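Local atomic coordinates of laccase (Botrytis aclada, PDB entry 3SQR), a protein that oxidises phenolic compounds at a set of copper centres while reducing dioxygen to water, and probably takes part in lignin breakdown and detoxification of its products. Residues T67-L72 and N107-V112; I128-S133 and Y155-T160; N282-V287 and P297-T302. One frame throughout, in Å; residues are numbered along the deposited sequence. Where two conformers were deposited one is given.

In the fold
Interactions 1 and 2 belong to one cupredoxin-like domain and share a sheet: strand 107-114 pairs in parallel with 67-79 on one flank and antiparallel with 152-158 on the other. Their centres lie 12 Å apart, and the two contacts meet directly, Leu-108 N lying 2.8 Å from Phe-157 O. Neither contact binds copper, but the side chain of Leu-72 is about 10 Å from that of His-168, a copper ligand, and that of Ile-128 about 10 Å from a bound copper ion. Interaction 3 is a hairpin of the next domain, its centre 35 Å from that of interaction 1. Sugars of attached glycans lie against interactions 1 and 3.

Interaction 1 of 3, residues T67-L72 and N107-V112. With MAN (alpha-D-mannopyranose), chain C; NAG (2-acetamido-2-deoxy-beta-D-glucopyranose), chain G.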
# COMPACT_ATOMS: atom_id res chain seq x y z
N THR A 67 -21.63 8.06 -9.84
CA THR A 67 -20.99 8.79 -8.75
C THR A 67 -21.29 8.14 -7.42
O THR A 67 -22.47 7.87 -7.10
CB THR A 67 -21.42 10.25 -8.77
OG1 THR A 67 -20.91 10.83 -9.96
CG2 THR A 67 -20.85 10.96 -7.58
N ARG A 68 -20.27 7.82 -6.65
CA ARG A 68 -20.47 7.23 -5.34
C ARG A 68 -19.87 8.19 -4.29
O ARG A 68 -18.75 8.66 -4.46
CB ARG A 68 -19.77 5.92 -5.27
CG ARG A 68 -20.54 4.85 -6.15
CD ARG A 68 -20.04 3.52 -5.89
NE ARG A 68 -20.35 2.65 -7.03
CZ ARG A 68 -21.53 2.09 -7.28
NH1 ARG A 68 -22.58 2.30 -6.49
NH2 ARG A 68 -21.64 1.31 -8.34
N GLU A 69 -20.66 8.51 -3.28
CA GLU A 69 -20.28 9.49 -2.31
C GLU A 69 -20.09 8.87 -0.92
O GLU A 69 -20.90 8.08 -0.45
CB GLU A 69 -21.37 10.55 -2.25
CG GLU A 69 -21.03 11.73 -1.36
CD GLU A 69 -21.96 12.94 -1.58
OE1 GLU A 69 -23.15 12.71 -1.84
OE2 GLU A 69 -21.47 14.08 -1.49
N TYR A 70 -19.07 9.29 -0.21
CA TYR A 70 -18.72 8.72 1.07
C TYR A 70 -18.38 9.84 2.02
O TYR A 70 -17.83 10.85 1.62
CB TYR A 70 -17.53 7.74 0.96
CG TYR A 70 -17.81 6.43 0.31
CD1 TYR A 70 -18.20 5.33 1.07
CD2 TYR A 70 -17.67 6.28 -1.03
CE1 TYR A 70 -18.44 4.09 0.45
CE2 TYR A 70 -17.92 5.09 -1.64
CZ TYR A 70 -18.31 4.00 -0.91
OH TYR A 70 -18.55 2.84 -1.58
N TRP A 71 -18.67 9.65 3.31
CA TRP A 71 -18.27 10.57 4.34
C TRP A 71 -17.38 9.79 5.29
O TRP A 71 -17.79 8.76 5.79
CB TRP A 71 -19.49 11.17 5.08
CG TRP A 71 -20.16 12.26 4.37
CD1 TRP A 71 -19.94 13.61 4.52
CD2 TRP A 71 -21.17 12.11 3.39
NE1 TRP A 71 -20.75 14.32 3.65
CE2 TRP A 71 -21.53 13.41 2.96
CE3 TRP A 71 -21.82 11.00 2.82
CZ2 TRP A 71 -22.46 13.62 1.98
CZ3 TRP A 71 -22.77 11.22 1.88
CH2 TRP A 71 -23.09 12.51 1.47
N LEU A 72 -16.17 10.24 5.50
CA LEU A 72 -15.27 9.54 6.42
C LEU A 72 -14.86 10.50 7.47
O LEU A 72 -14.53 11.66 7.19
CB LEU A 72 -14.00 9.02 5.73
CG LEU A 72 -14.19 7.94 4.65
CD1 LEU A 72 -12.89 7.53 3.97
CD2 LEU A 72 -14.87 6.76 5.29
N ASN A 107 -17.10 7.52 -10.32
CA ASN A 107 -16.50 8.74 -9.74
C ASN A 107 -16.76 8.66 -8.29
O ASN A 107 -17.91 8.44 -7.93
CB ASN A 107 -17.11 9.97 -10.40
CG ASN A 107 -16.72 10.06 -11.86
OD1 ASN A 107 -15.56 10.04 -12.19
ND2 ASN A 107 -17.71 10.13 -12.76
N LEU A 108 -15.71 8.81 -7.48
CA LEU A 108 -15.78 8.79 -6.03
C LEU A 108 -15.73 10.22 -5.54
O LEU A 108 -14.90 11.01 -5.99
CB LEU A 108 -14.66 7.97 -5.42
CG LEU A 108 -14.54 6.55 -5.99
CD1 LEU A 108 -13.58 5.70 -5.10
CD2 LEU A 108 -15.91 5.84 -6.21
N ILE A 109 -16.59 10.53 -4.60
CA ILE A 109 -16.55 11.75 -3.80
C ILE A 109 -16.41 11.32 -2.35
O ILE A 109 -17.34 10.69 -1.81
CB ILE A 109 -17.83 12.53 -3.99
CG1 ILE A 109 -18.01 12.86 -5.47
CG2 ILE A 109 -17.78 13.81 -3.15
CD1 ILE A 109 -19.33 13.54 -5.75
N ILE A 110 -15.27 11.60 -1.74
CA ILE A 110 -15.03 11.13 -0.39
C ILE A 110 -14.72 12.32 0.50
O ILE A 110 -13.68 12.90 0.42
CB ILE A 110 -13.90 10.14 -0.32
CG1 ILE A 110 -14.12 9.04 -1.39
CG2 ILE A 110 -13.74 9.63 1.15
CD1 ILE A 110 -12.90 8.21 -1.75
N HIS A 111 -15.70 12.68 1.30
CA HIS A 111 -15.58 13.77 2.26
C HIS A 111 -14.85 13.31 3.48
O HIS A 111 -15.38 12.47 4.21
CB HIS A 111 -16.95 14.30 2.69
CG HIS A 111 -17.89 14.55 1.56
ND1 HIS A 111 -17.89 15.73 0.85
CD2 HIS A 111 -18.87 13.79 1.03
CE1 HIS A 111 -18.81 15.68 -0.09
NE2 HIS A 111 -19.44 14.52 0.00
N VAL A 112 -13.63 13.82 3.68
CA VAL A 112 -12.79 13.38 4.77
C VAL A 112 -12.70 14.49 5.78
O VAL A 112 -12.08 15.53 5.52
CB VAL A 112 -11.39 12.99 4.35
CG1 VAL A 112 -10.57 12.55 5.54
CG2 VAL A 112 -11.48 11.77 3.32
C1 MAN C . -24.53 5.46 0.79
C2 MAN C . -24.85 6.93 0.46
C3 MAN C . -24.91 7.11 -1.07
C4 MAN C . -23.58 6.66 -1.68
C5 MAN C . -23.28 5.22 -1.27
C6 MAN C . -21.86 4.81 -1.68
O2 MAN C . -23.94 7.83 1.10
O3 MAN C . -25.20 8.44 -1.45
O4 MAN C . -23.45 6.99 -3.08
O5 MAN C . -23.34 5.05 0.15
O6 MAN C . -21.58 3.47 -1.28
C1 NAG G . -18.38 8.12 9.27
C2 NAG G . -19.71 8.03 8.56
C3 NAG G . -20.23 9.41 8.23
C4 NAG G . -20.33 10.20 9.50
C5 NAG G . -18.99 10.24 10.18
C6 NAG G . -19.02 11.02 11.50
C7 NAG G . -19.67 6.00 7.20
C8 NAG G . -19.29 5.46 5.84
N2 NAG G . -19.46 7.32 7.32
O3 NAG G . -21.50 9.25 7.71
O4 NAG G . -20.72 11.48 9.18
O5 NAG G . -18.54 8.91 10.47
O6 NAG G . -19.95 10.36 12.39
O7 NAG G . -20.11 5.26 8.08
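Strands 67-72 and 107-112 run parallel, their axes 4.6 Å apart at closest approach, and five backbone hydrogen bonds join them, from Arg-68 N to Asn-107 O at one end to Leu-72 N to His-111 O at the other. On the face bearing Thr-67, Glu-69 and Trp-71, a polar pair suits the partly exposed surface: His-111 NE2 donates to Glu-69 OE2 over 2.6 Å. The oxygen lies close to the imidazole plane; NE2 meets it on the anti side, from 24° out of the carboxylate plane. CG anti to the backbone N (chi1 -174°) and an extended chain carry the carboxylate across to the ring. In the conformer given, the five-membered ring of Trp-71 forms an offset stack with the imidazole, planes 21° apart. This pairing lies inside the sheet of a cupredoxin-like domain, where strand 152-158 flanks 107-114 and Thr-154 OG1 hydrogen-bonds to His-111 ND1. Toward the domain core, branched aliphatic residues suit the buried face: Leu-72 CD1 packs 3.6 Å from Ile-110 CG2, side by side. Glycan sugars lie against strand 67-72: a mannose C6 sits over one face of the Tyr-70 ring as modelled, and an N-acetylglucosamine N2 donates to Trp-71 O (2.7 Å).

Interaction 2 of 3, residues I128-S133 and Y155-T160; sequences IRQLGS and YKFQVT
One face of the Phe-157 ring is met by the carboxamide of Gln-130, whose NE2 stands 3.6 Å above the ring plane, displaced toward the rim. The amide does not lie flat on the ring: the two planes are 76° apart, with OE1 reaching back to Phe-157 CB at 3.2 Å. Ile-128 crosses the phenylalanine side chain at about a right angle, its CG2 3.8 Å from Phe-157 CD2, while its CD1 leans toward Val-159 CG1. Trp-125 also meets the phenyl ring, and an apolar aromatic suits this buried position between strand and loop. A second flat group, the guanidinium of Arg-129, has Leu-131 CD2 over one face.

Gln-130 can fold over the ring because its chain bends at chi2 (-70°), and its OE1 is held by Ser-133 OG at 2.6 Å, in the carbonyl plane. That bond spans the type II turn from Gln-130 to Ser-133, which Gly-132 helps to form with its positive phi. The loop follows strand 123-125 and lies against the end of strand 152-158 in the cupredoxin-like domain, with the side chain of Ile-128 about 6 Å from that of His-126, a copper ligand.

No direct hydrogen bond crosses the contact; water does the joining. One water accepts from Gln-130 N and donates to Gln-158 O (2.7 Å), another donates to Ser-133 OG and accepts from Gln-158 N. Thr-160 OG1 bonds to two more, which accept from Leu-131 N and from Arg-129 NH1. Arg-129 NH1 also bonds to Tyr-59 O, and NH2 forms a salt bridge with Asp-517. Water thus serves Gln-130 N, Leu-131 N, Gln-158 N and Gln-158 O, while the amide and the aliphatic branch help to confine the phenyl ring, together with Trp-125 and strand 107-114.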
# COMPACT_ATOMS: atom_id res chain seq x y z
N ILE A 128 -3.97 4.30 -6.83
CA ILE A 128 -4.92 4.96 -7.68
C ILE A 128 -4.16 5.95 -8.53
O ILE A 128 -3.52 6.82 -8.01
CB ILE A 128 -6.10 5.61 -6.88
CG1 ILE A 128 -6.90 4.50 -6.15
CG2 ILE A 128 -7.08 6.31 -7.82
CD1 ILE A 128 -7.55 3.39 -7.06
N ARG A 129 -4.40 5.90 -9.83
CA ARG A 129 -3.55 6.63 -10.77
C ARG A 129 -3.67 8.15 -10.61
O ARG A 129 -2.69 8.84 -10.80
CB ARG A 129 -3.96 6.21 -12.15
CG ARG A 129 -3.06 6.67 -13.19
CD ARG A 129 -3.64 6.33 -14.53
NE ARG A 129 -2.70 6.59 -15.62
CZ ARG A 129 -3.00 6.35 -16.91
NH1 ARG A 129 -4.18 5.90 -17.21
NH2 ARG A 129 -2.10 6.50 -17.86
N GLN A 130 -4.88 8.63 -10.29
CA GLN A 130 -5.19 10.03 -10.18
C GLN A 130 -4.82 10.83 -11.42
O GLN A 130 -4.40 11.97 -11.31
CB GLN A 130 -4.46 10.65 -8.96
CG GLN A 130 -4.77 9.94 -7.61
CD GLN A 130 -6.17 10.18 -7.12
OE1 GLN A 130 -6.96 10.90 -7.74
NE2 GLN A 130 -6.50 9.59 -5.98
N LEU A 131 -5.05 10.25 -12.56
CA LEU A 131 -4.91 11.00 -13.85
C LEU A 131 -5.83 12.21 -13.86
O LEU A 131 -7.06 12.10 -13.74
CB LEU A 131 -5.17 10.05 -15.00
CG LEU A 131 -5.05 10.58 -16.42
CD1 LEU A 131 -3.70 11.13 -16.61
CD2 LEU A 131 -5.36 9.41 -17.41
N GLY A 132 -5.21 13.41 -13.87
CA GLY A 132 -5.97 14.65 -13.80
C GLY A 132 -6.58 15.00 -12.46
O GLY A 132 -7.42 15.93 -12.34
N SER A 133 -6.20 14.26 -11.42
CA SER A 133 -6.67 14.57 -10.10
C SER A 133 -5.54 14.52 -9.07
O SER A 133 -5.71 14.08 -7.93
CB SER A 133 -7.82 13.65 -9.72
OG SER A 133 -7.39 12.30 -9.89
N TYR A 155 -12.22 14.55 -1.40
CA TYR A 155 -11.43 13.98 -2.45
C TYR A 155 -12.37 13.54 -3.56
O TYR A 155 -13.42 12.98 -3.30
CB TYR A 155 -10.62 12.81 -1.93
CG TYR A 155 -9.55 13.16 -0.89
CD1 TYR A 155 -9.84 13.37 0.46
CD2 TYR A 155 -8.24 13.31 -1.27
CE1 TYR A 155 -8.87 13.66 1.39
CE2 TYR A 155 -7.28 13.58 -0.38
CZ TYR A 155 -7.56 13.78 0.95
OH TYR A 155 -6.52 14.04 1.84
N LYS A 156 -11.99 13.87 -4.77
CA LYS A 156 -12.72 13.47 -5.94
C LYS A 156 -11.85 12.85 -6.96
O LYS A 156 -10.90 13.49 -7.43
CB LYS A 156 -13.43 14.72 -6.53
CG LYS A 156 -14.50 15.29 -5.59
CD LYS A 156 -15.26 16.47 -6.32
CE LYS A 156 -16.32 17.13 -5.43
NZ LYS A 156 -17.42 17.80 -6.30
N PHE A 157 -12.19 11.62 -7.43
CA PHE A 157 -11.43 11.03 -8.43
C PHE A 157 -12.24 9.94 -9.06
O PHE A 157 -13.20 9.48 -8.46
CB PHE A 157 -10.08 10.50 -7.95
CG PHE A 157 -10.16 9.56 -6.80
CD1 PHE A 157 -10.13 10.04 -5.51
CD2 PHE A 157 -10.29 8.19 -6.98
CE1 PHE A 157 -10.17 9.19 -4.41
CE2 PHE A 157 -10.34 7.34 -5.85
CZ PHE A 157 -10.25 7.87 -4.56
N GLN A 158 -11.92 9.67 -10.30
CA GLN A 158 -12.44 8.51 -10.98
C GLN A 158 -11.59 7.30 -10.74
O GLN A 158 -10.34 7.35 -10.76
CB GLN A 158 -12.57 8.72 -12.50
CG GLN A 158 -13.38 7.69 -13.20
CD GLN A 158 -13.65 8.06 -14.64
OE1 GLN A 158 -12.84 8.78 -15.25
NE2 GLN A 158 -14.76 7.53 -15.22
N VAL A 159 -12.24 6.12 -10.67
CA VAL A 159 -11.42 4.93 -10.64
C VAL A 159 -11.35 4.37 -12.05
O VAL A 159 -12.35 3.98 -12.67
CB VAL A 159 -11.89 3.88 -9.62
CG1 VAL A 159 -11.55 4.35 -8.18
CG2 VAL A 159 -13.45 3.56 -9.75
N THR A 160 -10.15 4.44 -12.60
CA THR A 160 -9.91 4.05 -13.98
C THR A 160 -9.13 2.72 -13.99
O THR A 160 -8.42 2.37 -14.91
CB THR A 160 -9.11 5.16 -14.68
OG1 THR A 160 -7.84 5.31 -14.04
CG2 THR A 160 -9.85 6.47 -14.57
O HOH W 1 -5.94 4.14 -15.68
O HOH W 2 -7.67 7.70 -10.71
O HOH W 3 -7.01 7.83 -13.38
O HOH W 4 -9.50 11.06 -11.28

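Interaction 3 of 3, residues N282-V287 and P297-T302. With MAN (alpha-D-mannopyranose), chain L.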
# COMPACT_ATOMS: atom_id res chain seq x y z
N ASN A 282 -2.90 -26.93 3.01
CA ASN A 282 -3.53 -27.90 2.14
C ASN A 282 -4.40 -27.27 1.05
O ASN A 282 -5.19 -27.95 0.44
CB ASN A 282 -4.32 -28.91 2.96
CG ASN A 282 -4.55 -30.20 2.21
OD1 ASN A 282 -5.67 -30.66 2.16
ND2 ASN A 282 -3.47 -30.76 1.60
N HIS A 283 -4.20 -25.97 0.79
CA HIS A 283 -4.89 -25.31 -0.30
C HIS A 283 -3.88 -24.62 -1.21
O HIS A 283 -2.76 -24.31 -0.83
CB HIS A 283 -5.94 -24.31 0.26
CG HIS A 283 -7.11 -24.95 0.93
ND1 HIS A 283 -7.04 -25.56 2.17
CD2 HIS A 283 -8.40 -25.07 0.54
CE1 HIS A 283 -8.24 -26.00 2.50
NE2 HIS A 283 -9.09 -25.70 1.53
N THR A 284 -4.27 -24.54 -2.47
CA THR A 284 -3.50 -23.93 -3.51
C THR A 284 -4.11 -22.55 -3.77
O THR A 284 -5.33 -22.33 -3.78
CB THR A 284 -3.56 -24.77 -4.79
OG1 THR A 284 -2.95 -26.05 -4.50
CG2 THR A 284 -2.77 -24.12 -5.88
N LEU A 285 -3.22 -21.62 -3.92
CA LEU A 285 -3.63 -20.29 -4.30
C LEU A 285 -3.44 -20.12 -5.78
O LEU A 285 -2.34 -20.33 -6.27
CB LEU A 285 -2.78 -19.27 -3.55
CG LEU A 285 -2.59 -19.41 -2.04
CD1 LEU A 285 -1.63 -18.28 -1.56
CD2 LEU A 285 -3.88 -19.34 -1.23
N THR A 286 -4.47 -19.71 -6.49
CA THR A 286 -4.34 -19.29 -7.87
C THR A 286 -4.28 -17.75 -7.90
O THR A 286 -5.26 -17.09 -7.65
CB THR A 286 -5.45 -19.76 -8.71
OG1 THR A 286 -5.42 -21.20 -8.74
CG2 THR A 286 -5.27 -19.27 -10.14
N VAL A 287 -3.10 -17.25 -8.18
CA VAL A 287 -2.84 -15.82 -8.13
C VAL A 287 -3.36 -15.19 -9.44
O VAL A 287 -2.94 -15.58 -10.54
CB VAL A 287 -1.40 -15.55 -7.93
CG1 VAL A 287 -1.19 -13.98 -7.56
CG2 VAL A 287 -0.74 -16.38 -6.84
N PRO A 297 -3.05 -16.23 -14.61
CA PRO A 297 -3.06 -16.99 -13.35
C PRO A 297 -1.90 -17.98 -13.21
O PRO A 297 -1.50 -18.62 -14.19
CB PRO A 297 -4.39 -17.72 -13.40
CG PRO A 297 -5.27 -16.86 -14.30
CD PRO A 297 -4.34 -16.31 -15.32
N TYR A 298 -1.36 -18.10 -12.00
CA TYR A 298 -0.40 -19.10 -11.64
C TYR A 298 -0.73 -19.63 -10.26
O TYR A 298 -1.43 -18.98 -9.45
CB TYR A 298 1.03 -18.62 -11.75
CG TYR A 298 1.51 -17.74 -10.59
CD1 TYR A 298 1.25 -16.38 -10.60
CD2 TYR A 298 2.20 -18.27 -9.53
CE1 TYR A 298 1.70 -15.58 -9.57
CE2 TYR A 298 2.67 -17.47 -8.48
CZ TYR A 298 2.41 -16.10 -8.56
OH TYR A 298 2.84 -15.25 -7.58
N THR A 299 -0.31 -20.86 -10.01
CA THR A 299 -0.61 -21.48 -8.73
C THR A 299 0.62 -21.49 -7.86
O THR A 299 1.77 -21.61 -8.31
CB THR A 299 -1.18 -22.91 -8.92
OG1 THR A 299 -0.28 -23.65 -9.74
CG2 THR A 299 -2.53 -22.87 -9.55
N THR A 300 0.38 -21.32 -6.57
CA THR A 300 1.44 -21.29 -5.61
C THR A 300 0.87 -21.78 -4.29
O THR A 300 -0.31 -21.61 -4.02
CB THR A 300 2.06 -19.85 -5.48
OG1 THR A 300 3.22 -19.95 -4.69
CG2 THR A 300 1.00 -18.84 -4.85
N ASP A 301 1.72 -22.39 -3.47
CA ASP A 301 1.33 -22.79 -2.12
C ASP A 301 1.47 -21.69 -1.09
O ASP A 301 0.84 -21.74 -0.02
CB ASP A 301 2.20 -23.98 -1.64
CG ASP A 301 1.88 -25.26 -2.38
OD1 ASP A 301 0.69 -25.53 -2.67
OD2 ASP A 301 2.86 -25.99 -2.66
N THR A 302 2.35 -20.75 -1.38
CA THR A 302 2.60 -19.63 -0.46
C THR A 302 2.77 -18.38 -1.30
O THR A 302 3.05 -18.47 -2.49
CB THR A 302 3.78 -19.82 0.47
OG1 THR A 302 4.98 -19.53 -0.22
CG2 THR A 302 3.83 -21.24 1.04
C1 MAN L . 5.61 -18.28 -10.82
C2 MAN L . 6.08 -19.32 -9.81
C3 MAN L . 7.58 -19.55 -9.90
C4 MAN L . 7.96 -19.89 -11.35
C5 MAN L . 7.45 -18.78 -12.27
C6 MAN L . 7.74 -19.12 -13.74
O2 MAN L . 5.33 -20.51 -10.04
O3 MAN L . 7.96 -20.53 -8.94
O4 MAN L . 9.35 -19.95 -11.45
O5 MAN L . 6.05 -18.60 -12.13
O6 MAN L . 7.02 -20.32 -14.04
O HOH W 5 -1.96 -21.82 0.25
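Val-287 and Tyr-298 form a hydrogen-bonded pair in an antiparallel hairpin; the two side chains point the same way, with the valine over one face of the ring. Its CB is 3.5 Å from Tyr-298 CE1. From there CG1 approaches the same ring carbon less closely, whereas CG2, anti to the carbonyl carbon, makes a CH-pi contact, 3.9 Å from the ring centroid and 22° off its normal. CG2 also meets Thr-300 CG2 at 3.6 Å, so one methyl touches two residues of the partner strand. A beta-branched residue suits the place because CB and both methyls reach the ring. Val-287 N donates to Tyr-298 O, while the return bond, Tyr-298 N to Val-287 O, is weak (3.3 Å).

The hairpin 285-290/293-300 forms the margin of a sheet in the second cupredoxin-like domain. On its other face Thr-286 and Thr-299 lie side by side, Thr-286 OG1 3.4 Å from Thr-299 CG2, and Thr-286 CG2 touches Pro-297 CB. A mannose C1 lies 3.6 Å from Tyr-298 CD2, and Glu-371 hydrogen-bonds to the phenol hydroxyl. The chemistry is consistent with a ring held by dispersion on one face and by a hydrogen bond at its hydroxyl, with the mannose close by.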